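Uncharacterized protein (Sus scrofa, PDB 5BNF) is porcine CD38, a disulfide-rich member of the ADP-ribosyl cyclase family, built from a mainly helical part and a part holding a four-stranded parallel sheet. Local coordinates at residues R17-I22 / R32-I37; K38-D43 / D59-L64; G65-P70 / E98-G103; L109-K114 / N134-F139. One frame throughout, in Å; residues are numbered along the deposited sequence.

Interaction 1: residues R17-I22 / R32-I37; sequences RCYTYI and RDCQKI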
loop_
_atom_site.group_PDB
_atom_site.type_symbol
_atom_site.label_atom_id
_atom_site.label_comp_id
_atom_site.label_asym_id
_atom_site.label_seq_id
_atom_site.Cartn_x
_atom_site.Cartn_y
_atom_site.Cartn_z
ATOM N N ARG A 17 15.984 -8.114 -2.139
ATOM C CA ARG A 17 15.297 -6.842 -2.292
ATOM C C ARG A 17 15.636 -5.874 -1.178
ATOM O O ARG A 17 15.992 -4.726 -1.436
ATOM C CB ARG A 17 13.780 -7.056 -2.341
ATOM C CG ARG A 17 13.288 -7.739 -3.611
ATOM C CD ARG A 17 11.777 -7.636 -3.748
ATOM N NE ARG A 17 11.303 -8.228 -4.994
ATOM C CZ ARG A 17 10.030 -8.263 -5.361
ATOM N NH1 ARG A 17 9.104 -7.737 -4.574
ATOM N NH2 ARG A 17 9.686 -8.831 -6.508
ATOM N N CYS A 18 15.534 -6.336 0.062
ATOM C CA CYS A 18 15.838 -5.479 1.201
ATOM C C CYS A 18 17.214 -4.822 1.096
ATOM O O CYS A 18 17.338 -3.604 1.227
ATOM C CB CYS A 18 15.748 -6.274 2.499
ATOM S SG CYS A 18 16.265 -5.341 3.970
ATOM N N TYR A 19 18.251 -5.620 0.869
ATOM C CA TYR A 19 19.585 -5.056 0.753
ATOM C C TYR A 19 19.640 -4.062 -0.390
ATOM O O TYR A 19 20.027 -2.912 -0.195
ATOM C CB TYR A 19 20.633 -6.159 0.569
ATOM C CG TYR A 19 21.053 -6.794 1.880
ATOM C CD1 TYR A 19 21.499 -6.006 2.941
ATOM C CD2 TYR A 19 20.991 -8.171 2.066
ATOM C CE1 TYR A 19 21.871 -6.571 4.156
ATOM C CE2 TYR A 19 21.363 -8.750 3.281
ATOM C CZ TYR A 19 21.801 -7.943 4.323
ATOM O OH TYR A 19 22.168 -8.499 5.530
ATOM N N THR A 20 19.232 -4.492 -1.576
ATOM C CA THR A 20 19.243 -3.605 -2.730
ATOM C C THR A 20 18.591 -2.259 -2.402
ATOM O O THR A 20 18.940 -1.232 -2.985
ATOM C CB THR A 20 18.505 -4.233 -3.916
ATOM O OG1 THR A 20 19.160 -5.448 -4.291
ATOM C CG2 THR A 20 18.497 -3.287 -5.100
ATOM N N TYR A 21 17.652 -2.268 -1.459
ATOM C CA TYR A 21 16.957 -1.046 -1.074
ATOM C C TYR A 21 17.798 -0.131 -0.185
ATOM O O TYR A 21 17.890 1.068 -0.442
ATOM C CB TYR A 21 15.646 -1.374 -0.345
ATOM C CG TYR A 21 14.761 -0.163 -0.115
ATOM C CD1 TYR A 21 13.963 0.348 -1.137
ATOM C CD2 TYR A 21 14.736 0.483 1.119
ATOM C CE1 TYR A 21 13.155 1.477 -0.931
ATOM C CE2 TYR A 21 13.934 1.610 1.332
ATOM C CZ TYR A 21 13.148 2.096 0.304
ATOM O OH TYR A 21 12.338 3.183 0.522
ATOM N N ILE A 22 18.410 -0.692 0.854
ATOM C CA ILE A 22 19.199 0.107 1.787
ATOM C C ILE A 22 20.608 0.487 1.350
ATOM O O ILE A 22 21.290 1.237 2.049
ATOM C CB ILE A 22 19.320 -0.582 3.152
ATOM C CG1 ILE A 22 20.064 -1.909 3.004
ATOM C CG2 ILE A 22 17.941 -0.785 3.744
ATOM C CD1 ILE A 22 20.536 -2.491 4.326
ATOM N N ARG A 32 19.877 0.016 8.486
ATOM C CA ARG A 32 18.966 -1.075 8.812
ATOM C C ARG A 32 19.576 -2.442 8.481
ATOM O O ARG A 32 20.483 -2.538 7.653
ATOM C CB ARG A 32 17.649 -0.878 8.049
ATOM C CG ARG A 32 16.407 -0.891 8.933
ATOM C CD ARG A 32 16.529 0.090 10.095
ATOM N NE ARG A 32 16.275 1.480 9.718
ATOM C CZ ARG A 32 15.068 1.979 9.469
ATOM N NH1 ARG A 32 13.997 1.200 9.554
ATOM N NH2 ARG A 32 14.928 3.260 9.150
ATOM N N ASP A 33 19.080 -3.492 9.137
ATOM C CA ASP A 33 19.572 -4.853 8.911
ATOM C C ASP A 33 18.543 -5.731 8.212
ATOM O O ASP A 33 17.482 -6.019 8.754
ATOM C CB ASP A 33 19.968 -5.504 10.234
ATOM C CG ASP A 33 20.248 -6.990 10.089
ATOM O OD1 ASP A 33 21.019 -7.370 9.181
ATOM O OD2 ASP A 33 19.703 -7.782 10.884
ATOM N N CYS A 34 18.886 -6.183 7.015
ATOM C CA CYS A 34 17.992 -7.000 6.218
ATOM C C CYS A 34 17.651 -8.391 6.738
ATOM O O CYS A 34 16.504 -8.826 6.631
ATOM C CB CYS A 34 18.543 -7.089 4.800
ATOM S SG CYS A 34 18.285 -5.525 3.913
ATOM N N GLN A 35 18.637 -9.101 7.276
ATOM C CA GLN A 35 18.378 -10.438 7.802
ATOM C C GLN A 35 17.384 -10.361 8.964
ATOM O O GLN A 35 16.532 -11.235 9.121
ATOM C CB GLN A 35 19.685 -11.100 8.251
ATOM C CG GLN A 35 19.525 -12.267 9.235
ATOM C CD GLN A 35 18.617 -13.384 8.739
ATOM O OE1 GLN A 35 18.746 -13.857 7.608
ATOM N NE2 GLN A 35 17.703 -13.824 9.598
ATOM N N LYS A 36 17.491 -9.308 9.765
ATOM C CA LYS A 36 16.597 -9.111 10.898
ATOM C C LYS A 36 15.178 -8.949 10.371
ATOM O O LYS A 36 14.234 -9.526 10.909
ATOM C CB LYS A 36 16.999 -7.852 11.663
ATOM C CG LYS A 36 17.187 -8.047 13.154
ATOM C CD LYS A 36 18.488 -7.403 13.616
ATOM C CE LYS A 36 18.533 -5.915 13.287
ATOM N NZ LYS A 36 19.858 -5.317 13.618
ATOM N N ILE A 37 15.044 -8.150 9.315
ATOM C CA ILE A 37 13.752 -7.893 8.695
ATOM C C ILE A 37 13.147 -9.195 8.176
ATOM O O ILE A 37 12.021 -9.544 8.526
ATOM C CB ILE A 37 13.884 -6.893 7.514
ATOM C CG1 ILE A 37 14.383 -5.536 8.016
ATOM C CG2 ILE A 37 12.540 -6.712 6.829
ATOM C CD1 ILE A 37 13.386 -4.775 8.874
#

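Interaction 2: residues K38-D43 / D59-L64; sequences KKAFTD and DLLMKL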
loop_
_atom_site.group_PDB
_atom_site.type_symbol
_atom_site.label_atom_id
_atom_site.label_comp_id
_atom_site.label_asym_id
_atom_site.label_seq_id
_atom_site.Cartn_x
_atom_site.Cartn_y
_atom_site.Cartn_z
ATOM N N LYS A 38 13.907 -9.908 7.348
ATOM C CA LYS A 38 13.464 -11.172 6.767
ATOM C C LYS A 38 12.961 -12.140 7.827
ATOM O O LYS A 38 11.979 -12.857 7.615
ATOM C CB LYS A 38 14.610 -11.817 5.992
ATOM C CG LYS A 38 14.420 -13.299 5.729
ATOM C CD LYS A 38 15.717 -13.949 5.268
ATOM C CE LYS A 38 15.734 -15.434 5.593
ATOM N NZ LYS A 38 17.047 -16.067 5.273
ATOM N N LYS A 39 13.644 -12.163 8.964
ATOM C CA LYS A 39 13.271 -13.040 10.061
ATOM C C LYS A 39 11.896 -12.651 10.585
ATOM O O LYS A 39 11.042 -13.502 10.811
ATOM C CB LYS A 39 14.297 -12.936 11.191
ATOM C CG LYS A 39 14.018 -13.857 12.364
ATOM C CD LYS A 39 14.140 -15.314 11.956
ATOM C CE LYS A 39 13.834 -16.231 13.124
ATOM N NZ LYS A 39 13.835 -17.658 12.695
ATOM N N ALA A 40 11.692 -11.354 10.777
ATOM C CA ALA A 40 10.425 -10.837 11.276
ATOM C C ALA A 40 9.266 -11.109 10.315
ATOM O O ALA A 40 8.177 -11.517 10.729
ATOM C CB ALA A 40 10.551 -9.358 11.517
ATOM N N PHE A 41 9.506 -10.862 9.036
ATOM C CA PHE A 41 8.499 -11.082 8.015
ATOM C C PHE A 41 8.042 -12.530 8.146
ATOM O O PHE A 41 6.875 -12.807 8.417
ATOM C CB PHE A 41 9.110 -10.862 6.628
ATOM C CG PHE A 41 8.131 -10.377 5.592
ATOM C CD1 PHE A 41 6.796 -10.778 5.621
ATOM C CD2 PHE A 41 8.554 -9.537 4.569
ATOM C CE1 PHE A 41 5.898 -10.344 4.642
ATOM C CE2 PHE A 41 7.667 -9.098 3.587
ATOM C CZ PHE A 41 6.335 -9.503 3.624
ATOM N N THR A 42 8.993 -13.441 7.961
ATOM C CA THR A 42 8.751 -14.874 8.033
ATOM C C THR A 42 8.140 -15.329 9.361
ATOM O O THR A 42 7.186 -16.105 9.379
ATOM C CB THR A 42 10.059 -15.645 7.799
ATOM O OG1 THR A 42 10.612 -15.277 6.531
ATOM C CG2 THR A 42 9.801 -17.132 7.809
ATOM N N ASP A 43 8.688 -14.849 10.471
ATOM C CA ASP A 43 8.186 -15.219 11.789
ATOM C C ASP A 43 6.732 -14.844 11.985
ATOM O O ASP A 43 6.018 -15.466 12.770
ATOM C CB ASP A 43 9.020 -14.550 12.876
ATOM C CG ASP A 43 10.373 -15.195 13.039
ATOM O OD1 ASP A 43 10.728 -16.034 12.183
ATOM O OD2 ASP A 43 11.081 -14.864 14.015
ATOM N N ASP A 59 3.810 -6.357 14.151
ATOM C CA ASP A 59 4.412 -5.292 14.949
ATOM C C ASP A 59 5.921 -5.249 14.737
ATOM O O ASP A 59 6.458 -4.273 14.218
ATOM C CB ASP A 59 4.101 -5.476 16.438
ATOM C CG ASP A 59 2.631 -5.272 16.757
ATOM O OD1 ASP A 59 1.932 -4.601 15.969
ATOM O OD2 ASP A 59 2.174 -5.773 17.804
ATOM N N LEU A 60 6.594 -6.323 15.123
ATOM C CA LEU A 60 8.037 -6.419 14.975
ATOM C C LEU A 60 8.463 -5.940 13.591
ATOM O O LEU A 60 9.356 -5.108 13.459
ATOM C CB LEU A 60 8.473 -7.873 15.181
ATOM C CG LEU A 60 9.958 -8.257 15.286
ATOM C CD1 LEU A 60 10.711 -7.805 14.063
ATOM C CD2 LEU A 60 10.573 -7.625 16.519
ATOM N N LEU A 61 7.821 -6.473 12.558
ATOM C CA LEU A 61 8.161 -6.104 11.190
ATOM C C LEU A 61 7.938 -4.623 10.873
ATOM O O LEU A 61 8.752 -4.010 10.191
ATOM C CB LEU A 61 7.374 -6.966 10.204
ATOM C CG LEU A 61 7.703 -6.736 8.730
ATOM C CD1 LEU A 61 9.177 -6.981 8.478
ATOM C CD2 LEU A 61 6.857 -7.656 7.885
ATOM N N MET A 62 6.844 -4.050 11.360
ATOM C CA MET A 62 6.559 -2.643 11.099
ATOM C C MET A 62 7.509 -1.741 11.869
ATOM O O MET A 62 7.736 -0.592 11.492
ATOM C CB MET A 62 5.108 -2.320 11.466
ATOM C CG MET A 62 4.113 -3.093 10.632
ATOM S SD MET A 62 4.437 -2.871 8.873
ATOM C CE MET A 62 2.913 -2.194 8.326
ATOM N N LYS A 63 8.069 -2.278 12.947
ATOM C CA LYS A 63 9.002 -1.545 13.789
ATOM C C LYS A 63 10.383 -1.532 13.138
ATOM O O LYS A 63 11.032 -0.495 13.068
ATOM C CB LYS A 63 9.069 -2.205 15.168
ATOM C CG LYS A 63 9.814 -1.415 16.225
ATOM C CD LYS A 63 9.763 -2.133 17.564
ATOM C CE LYS A 63 10.222 -1.232 18.703
ATOM N NZ LYS A 63 10.350 -1.989 19.984
ATOM N N LEU A 64 10.822 -2.681 12.643
ATOM C CA LEU A 64 12.131 -2.775 12.008
ATOM C C LEU A 64 12.163 -2.199 10.602
ATOM O O LEU A 64 13.235 -1.969 10.052
ATOM C CB LEU A 64 12.592 -4.228 11.952
ATOM C CG LEU A 64 12.836 -4.947 13.280
ATOM C CD1 LEU A 64 13.212 -6.385 12.974
ATOM C CD2 LEU A 64 13.949 -4.264 14.078
#

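Interaction 3: residues G65-P70 / E98-G103; sequences GHQTVP and ENTLLG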
loop_
_atom_site.group_PDB
_atom_site.type_symbol
_atom_site.label_atom_id
_atom_site.label_comp_id
_atom_site.label_asym_id
_atom_site.label_seq_id
_atom_site.Cartn_x
_atom_site.Cartn_y
_atom_site.Cartn_z
ATOM N N GLY A 65 10.992 -1.970 10.016
ATOM C CA GLY A 65 10.949 -1.437 8.667
ATOM C C GLY A 65 10.341 -0.051 8.554
ATOM O O GLY A 65 10.106 0.441 7.449
ATOM N N HIS A 66 10.081 0.588 9.687
ATOM C CA HIS A 66 9.499 1.918 9.654
ATOM C C HIS A 66 10.410 2.920 8.958
ATOM O O HIS A 66 11.634 2.833 9.044
ATOM C CB HIS A 66 9.191 2.415 11.066
ATOM C CG HIS A 66 8.705 3.831 11.103
ATOM N ND1 HIS A 66 9.530 4.905 10.846
ATOM C CD2 HIS A 66 7.470 4.348 11.309
ATOM C CE1 HIS A 66 8.825 6.020 10.890
ATOM N NE2 HIS A 66 7.571 5.710 11.169
ATOM N N GLN A 67 9.793 3.874 8.270
ATOM C CA GLN A 67 10.523 4.913 7.559
ATOM C C GLN A 67 9.549 6.033 7.210
ATOM O O GLN A 67 8.540 5.791 6.553
ATOM C CB GLN A 67 11.140 4.338 6.277
ATOM C CG GLN A 67 10.474 4.802 4.989
ATOM C CD GLN A 67 10.982 4.077 3.763
ATOM O OE1 GLN A 67 10.901 2.852 3.675
ATOM N NE2 GLN A 67 11.503 4.832 2.802
ATOM N N THR A 68 9.824 7.254 7.658
ATOM C CA THR A 68 8.930 8.354 7.325
ATOM C C THR A 68 9.456 9.107 6.116
ATOM O O THR A 68 10.571 9.622 6.114
ATOM C CB THR A 68 8.738 9.326 8.495
ATOM O OG1 THR A 68 7.938 8.698 9.508
ATOM C CG2 THR A 68 8.032 10.595 8.020
ATOM N N VAL A 69 8.635 9.146 5.080
ATOM C CA VAL A 69 8.977 9.807 3.832
ATOM C C VAL A 69 8.858 11.329 3.933
ATOM O O VAL A 69 8.167 11.853 4.805
ATOM C CB VAL A 69 8.074 9.259 2.680
ATOM C CG1 VAL A 69 6.877 8.522 3.268
ATOM C CG2 VAL A 69 7.581 10.391 1.788
ATOM N N PRO A 70 9.564 12.054 3.053
ATOM C CA PRO A 70 9.520 13.517 3.055
ATOM C C PRO A 70 8.100 14.026 2.876
ATOM O O PRO A 70 7.289 13.400 2.194
ATOM C CB PRO A 70 10.397 13.886 1.865
ATOM C CG PRO A 70 11.422 12.810 1.873
ATOM C CD PRO A 70 10.589 11.569 2.110
ATOM N N GLU A 98 4.700 1.419 -2.769
ATOM C CA GLU A 98 5.675 0.462 -3.288
ATOM C C GLU A 98 7.115 0.979 -3.340
ATOM O O GLU A 98 8.032 0.215 -3.648
ATOM C CB GLU A 98 5.270 -0.013 -4.691
ATOM C CG GLU A 98 3.910 -0.682 -4.772
ATOM C CD GLU A 98 2.782 0.275 -4.458
ATOM O OE1 GLU A 98 2.730 1.353 -5.085
ATOM O OE2 GLU A 98 1.950 -0.050 -3.587
ATOM N N ASN A 99 7.325 2.262 -3.061
ATOM C CA ASN A 99 8.682 2.805 -3.088
ATOM C C ASN A 99 9.304 2.848 -1.697
ATOM O O ASN A 99 10.464 3.218 -1.540
ATOM C CB ASN A 99 8.702 4.203 -3.720
ATOM C CG ASN A 99 8.277 4.190 -5.174
ATOM O OD1 ASN A 99 8.760 3.384 -5.967
ATOM N ND2 ASN A 99 7.374 5.096 -5.535
ATOM N N THR A 100 8.532 2.464 -0.686
ATOM C CA THR A 100 9.037 2.436 0.680
ATOM C C THR A 100 9.728 1.094 0.857
ATOM O O THR A 100 9.528 0.183 0.059
ATOM C CB THR A 100 7.910 2.537 1.709
ATOM O OG1 THR A 100 7.049 1.395 1.597
ATOM C CG2 THR A 100 7.107 3.798 1.477
ATOM N N LEU A 101 10.538 0.979 1.903
ATOM C CA LEU A 101 11.266 -0.254 2.188
ATOM C C LEU A 101 10.370 -1.500 2.185
ATOM O O LEU A 101 10.566 -2.416 1.385
ATOM C CB LEU A 101 11.980 -0.134 3.540
ATOM C CG LEU A 101 12.770 -1.360 4.009
ATOM C CD1 LEU A 101 13.707 -1.847 2.913
ATOM C CD2 LEU A 101 13.549 -0.993 5.257
ATOM N N LEU A 102 9.385 -1.528 3.078
ATOM C CA LEU A 102 8.476 -2.670 3.175
ATOM C C LEU A 102 7.620 -2.934 1.937
ATOM O O LEU A 102 7.456 -4.081 1.522
ATOM C CB LEU A 102 7.581 -2.509 4.405
ATOM C CG LEU A 102 8.354 -2.678 5.713
ATOM C CD1 LEU A 102 7.479 -2.309 6.898
ATOM C CD2 LEU A 102 8.848 -4.117 5.817
ATOM N N GLY A 103 7.076 -1.882 1.340
ATOM C CA GLY A 103 6.260 -2.081 0.159
ATOM C C GLY A 103 7.116 -2.538 -1.004
ATOM O O GLY A 103 6.648 -3.225 -1.917
#

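Interaction 4: residues L109-K114 / N134-F139; sequences LSWCGK and NFVSVF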
loop_
_atom_site.group_PDB
_atom_site.type_symbol
_atom_site.label_atom_id
_atom_site.label_comp_id
_atom_site.label_asym_id
_atom_site.label_seq_id
_atom_site.Cartn_x
_atom_site.Cartn_y
_atom_site.Cartn_z
ATOM N N LEU A 109 4.584 -10.107 -4.364
ATOM C CA LEU A 109 4.784 -11.436 -3.800
ATOM C C LEU A 109 3.536 -12.044 -3.155
ATOM O O LEU A 109 2.564 -11.343 -2.871
ATOM C CB LEU A 109 5.918 -11.378 -2.780
ATOM C CG LEU A 109 7.370 -11.368 -3.278
ATOM C CD1 LEU A 109 7.555 -10.472 -4.480
ATOM C CD2 LEU A 109 8.255 -10.922 -2.126
ATOM N N SER A 110 3.576 -13.357 -2.945
ATOM C CA SER A 110 2.485 -14.092 -2.308
ATOM C C SER A 110 3.051 -14.951 -1.186
ATOM O O SER A 110 4.067 -15.620 -1.365
ATOM C CB SER A 110 1.776 -14.995 -3.317
ATOM O OG SER A 110 0.845 -14.259 -4.090
ATOM N N TRP A 111 2.398 -14.945 -0.030
ATOM C CA TRP A 111 2.890 -15.739 1.084
ATOM C C TRP A 111 1.814 -16.169 2.084
ATOM O O TRP A 111 0.793 -15.505 2.259
ATOM C CB TRP A 111 3.995 -14.965 1.812
ATOM C CG TRP A 111 3.534 -13.716 2.526
ATOM C CD1 TRP A 111 3.097 -13.625 3.816
ATOM C CD2 TRP A 111 3.458 -12.386 1.986
ATOM N NE1 TRP A 111 2.755 -12.331 4.113
ATOM C CE2 TRP A 111 2.964 -11.550 3.010
ATOM C CE3 TRP A 111 3.755 -11.824 0.743
ATOM C CZ2 TRP A 111 2.765 -10.178 2.829
ATOM C CZ3 TRP A 111 3.558 -10.458 0.561
ATOM C CH2 TRP A 111 3.067 -9.651 1.598
ATOM N N CYS A 112 2.058 -17.311 2.716
ATOM C CA CYS A 112 1.175 -17.858 3.731
ATOM C C CYS A 112 1.804 -19.118 4.287
ATOM O O CYS A 112 2.487 -19.862 3.575
ATOM C CB CYS A 112 -0.216 -18.164 3.176
ATOM S SG CYS A 112 -0.351 -19.521 1.979
ATOM N N GLY A 113 1.595 -19.336 5.578
ATOM C CA GLY A 113 2.156 -20.498 6.221
ATOM C C GLY A 113 1.161 -21.627 6.317
ATOM O O GLY A 113 0.180 -21.672 5.576
ATOM N N LYS A 114 1.420 -22.531 7.251
ATOM C CA LYS A 114 0.572 -23.685 7.460
ATOM C C LYS A 114 0.870 -24.282 8.835
ATOM O O LYS A 114 2.034 -24.456 9.200
ATOM C CB LYS A 114 0.860 -24.701 6.360
ATOM C CG LYS A 114 0.131 -26.016 6.467
ATOM C CD LYS A 114 0.486 -26.881 5.270
ATOM C CE LYS A 114 -0.146 -28.259 5.346
ATOM N NZ LYS A 114 0.201 -29.059 4.143
ATOM N N ASN A 134 -6.118 -12.895 5.937
ATOM C CA ASN A 134 -5.054 -13.729 5.390
ATOM C C ASN A 134 -3.810 -12.840 5.486
ATOM O O ASN A 134 -3.913 -11.606 5.481
ATOM C CB ASN A 134 -5.350 -14.113 3.932
ATOM C CG ASN A 134 -5.177 -12.951 2.967
ATOM O OD1 ASN A 134 -4.065 -12.495 2.733
ATOM N ND2 ASN A 134 -6.280 -12.469 2.409
ATOM N N PHE A 135 -2.639 -13.445 5.565
ATOM C CA PHE A 135 -1.416 -12.668 5.726
ATOM C C PHE A 135 -0.987 -11.644 4.666
ATOM O O PHE A 135 -0.282 -10.691 4.996
ATOM C CB PHE A 135 -0.268 -13.621 6.064
ATOM C CG PHE A 135 -0.323 -14.118 7.479
ATOM C CD1 PHE A 135 0.064 -13.292 8.528
ATOM C CD2 PHE A 135 -0.826 -15.384 7.772
ATOM C CE1 PHE A 135 -0.051 -13.721 9.855
ATOM C CE2 PHE A 135 -0.945 -15.819 9.093
ATOM C CZ PHE A 135 -0.559 -14.988 10.134
ATOM N N VAL A 136 -1.413 -11.807 3.418
ATOM C CA VAL A 136 -1.053 -10.838 2.391
ATOM C C VAL A 136 -1.901 -9.565 2.509
ATOM O O VAL A 136 -1.387 -8.439 2.460
ATOM C CB VAL A 136 -1.214 -11.442 0.976
ATOM C CG1 VAL A 136 -1.111 -10.352 -0.083
ATOM C CG2 VAL A 136 -0.131 -12.469 0.742
ATOM N N SER A 137 -3.202 -9.745 2.679
ATOM C CA SER A 137 -4.102 -8.617 2.793
ATOM C C SER A 137 -3.867 -7.818 4.066
ATOM O O SER A 137 -3.846 -6.589 4.040
ATOM C CB SER A 137 -5.544 -9.099 2.732
ATOM O OG SER A 137 -5.786 -9.729 1.490
ATOM N N VAL A 138 -3.688 -8.504 5.186
ATOM C CA VAL A 138 -3.471 -7.793 6.430
ATOM C C VAL A 138 -2.212 -6.960 6.332
ATOM O O VAL A 138 -2.171 -5.817 6.779
ATOM C CB VAL A 138 -3.371 -8.749 7.606
ATOM C CG1 VAL A 138 -2.792 -8.038 8.813
ATOM C CG2 VAL A 138 -4.772 -9.281 7.928
ATOM N N PHE A 139 -1.187 -7.539 5.733
ATOM C CA PHE A 139 0.059 -6.838 5.552
ATOM C C PHE A 139 -0.202 -5.538 4.790
ATOM O O PHE A 139 -0.046 -4.441 5.325
ATOM C CB PHE A 139 1.028 -7.695 4.755
ATOM C CG PHE A 139 2.265 -6.964 4.359
ATOM C CD1 PHE A 139 3.243 -6.687 5.294
ATOM C CD2 PHE A 139 2.433 -6.508 3.059
ATOM C CE1 PHE A 139 4.379 -5.955 4.938
ATOM C CE2 PHE A 139 3.563 -5.779 2.698
ATOM C CZ PHE A 139 4.536 -5.503 3.637
HETATM O O HOH W 1 -1.558 -14.837 2.631
#

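Interaction 1: residues R17-I22 / R32-I37
C18 and C34 are joined by a disulfide that staples helix 10-25 to the first turn of helix 34-45 in the helical part of this ADP-ribosyl cyclase fold. The bridge turns through a chi3 of -87°, close to the perpendicular twist a relaxed S-S bond prefers. C18 sends its sulfur anti to its backbone N (chi1 174°), out from its helix and straight at the second one. The tight half of the contact lies around C34. The Y19 ring lies flat against this residue: C34 CB sits 3.4 Å from the ring centroid, almost on the ring normal, and C34 SG stands over the same ring at 3.7 Å from the centroid, a sulfur-aromatic contact beside a CH-pi one. I22 adds a further wall, roughly perpendicular to the direction of the ring as seen from the sulfur, its CD1 3.8 Å from C34 SG. Looser and nearer solvent is the rim, where the Y19 hydroxyl reaches only to about 4.0 Å from both D33 OD1 and Q35 N, with no hydrogen bond crossing between the segments. D33 occupies the N-cap of helix 34-45, while exposed Q35 turns its amide away. R32 also leads its guanidinium off, to the carbonyls of L64 and H66, leaving its backbone to meet the other helix: I22 CD1 rests 3.3 Å from R32 O.

Interaction 2: residues K38-D43 / D59-L64
Two antiparallel helices pack side by side here, the middle of helix 34-45 against the short helix 59-64, in the helical part of the fold. The axes of the two short segments approach to 8.5 Å at 154°, and the small A40 faces L61 at the closest backbone point, CA to CA 5.2 Å. Two leucines carry the contact with the A40 methyl: L61 from the buried side, and L64 from one turn on, its CD1 4.2 Å from A40 CB. L61 is the deeper of them and forks over the partner helix. Its CD1 lies 4.1 Å from A40 CB, while CD2 rides over one face of the F41 ring, 4.0 Å from the centroid and displaced toward the rim, in a CH-pi contact. With chi1 at -151° the F41 ring swings away from its own N toward the interior, where W111, F139 and F10 meet it. No hydrogen bond links the two segments; their contact is wholly apolar, so its hold rests on dispersion and on keeping the alanine, leucine and phenylalanine surfaces from water.

Interaction 3: residues G65-P70 / E98-G103
Q67 OE1 takes the backbone N-H of L101, the first residue after the N-cap T100, in a short, nearly straight hydrogen bond (2.6 Å, 171° at the hydrogen), tying the loop after helix 59-64 to the N-terminal turn of helix 101-106. The donor stands 21° out of the amide's carbonyl plane. Beyond CG the Q67 chain is extended (chi2 -172°), carrying the amide across to the helix start, where OE1 also lies 3.6 Å from T100 CB. Around this bond the contact is van der Waals packing. G65, the residue at which the chain leaves helix 59-64, has no side chain, and its bare CA and carbonyl lie directly against two leucines: L101 CD2 is 4.3 Å from G65 CA, and L102 CD1 is 3.8 Å from G65 O. Farther out, the Q67 amide is held at both ends, because NE2 bonds to the hydroxyl of Y21, which also pairs with the carbonyl of N99; this second shell fixes which way the amide is turned. The helix start is secured by the T100 cap. Its hydroxyl, also bonded to the carbonyl of L97, accepts from the first turn: G103 N to T100 OG1 measures 3.3 Å.

Interaction 4: residues L109-K114 / N134-F139
V136 pushes its CG2 methyl into the angle between the W111 indole and the W111 backbone, a knob at the start of helix 135-149 seated against the loop that follows helix 101-106. The methyl stands over the centre of the six-membered ring, 3.8 Å from the centroid and close to the ring normal, a CH-pi contact. The same CG2 reaches 3.5 Å from W111 O, so ring and backbone together form its hollow. W111 carries CG between its backbone N and carbonyl carbon (chi1 67°), which lays the indole lengthwise along the first turn of helix 135-149, toward F139. There the W111 edge (CH2, CZ2) points at the face of F139 in an offset edge-to-face pair, centroids 5.3 Å apart and planes at 77°. Toward the five-membered ring, F135 fills the next gap with its CB, 3.8 Å from W111 NE1, while its phenyl leads away. The indole N-H is taken by the hydroxyl of Y58, which also bonds to the carbonyl of F135. F10 and F45 also meet the indole, and C112 next door is pinned to C125 by a disulfide. At the helix start N134 is the N-cap: its ND2 donates to S137 OG, and its OD1 accepts from S137 N at 2.9 Å, almost straight at 173°.

How the interactions relate
The four contacts follow one another along the chain, each closing before the next opens, and all lie in the helical part, apart from the parallel sheet of strands 75-77, 153-160, 186-194 and 223-229. Interactions 1 and 2 share helix 34-45, their centres about 11 Å apart, and meet where I37 packs on L61 and L64. Interaction 3, about 12 Å from interaction 1 centre to centre, joins it through Y21 and R32, and touches interaction 2 through L102. Interaction 4 is about 13 Å from interaction 2, again between centres, and F41, W111 and F139 connect them. The contacts thus join helices 10-25, 34-45, 59-64, 101-106 and 135-149 in one helical part.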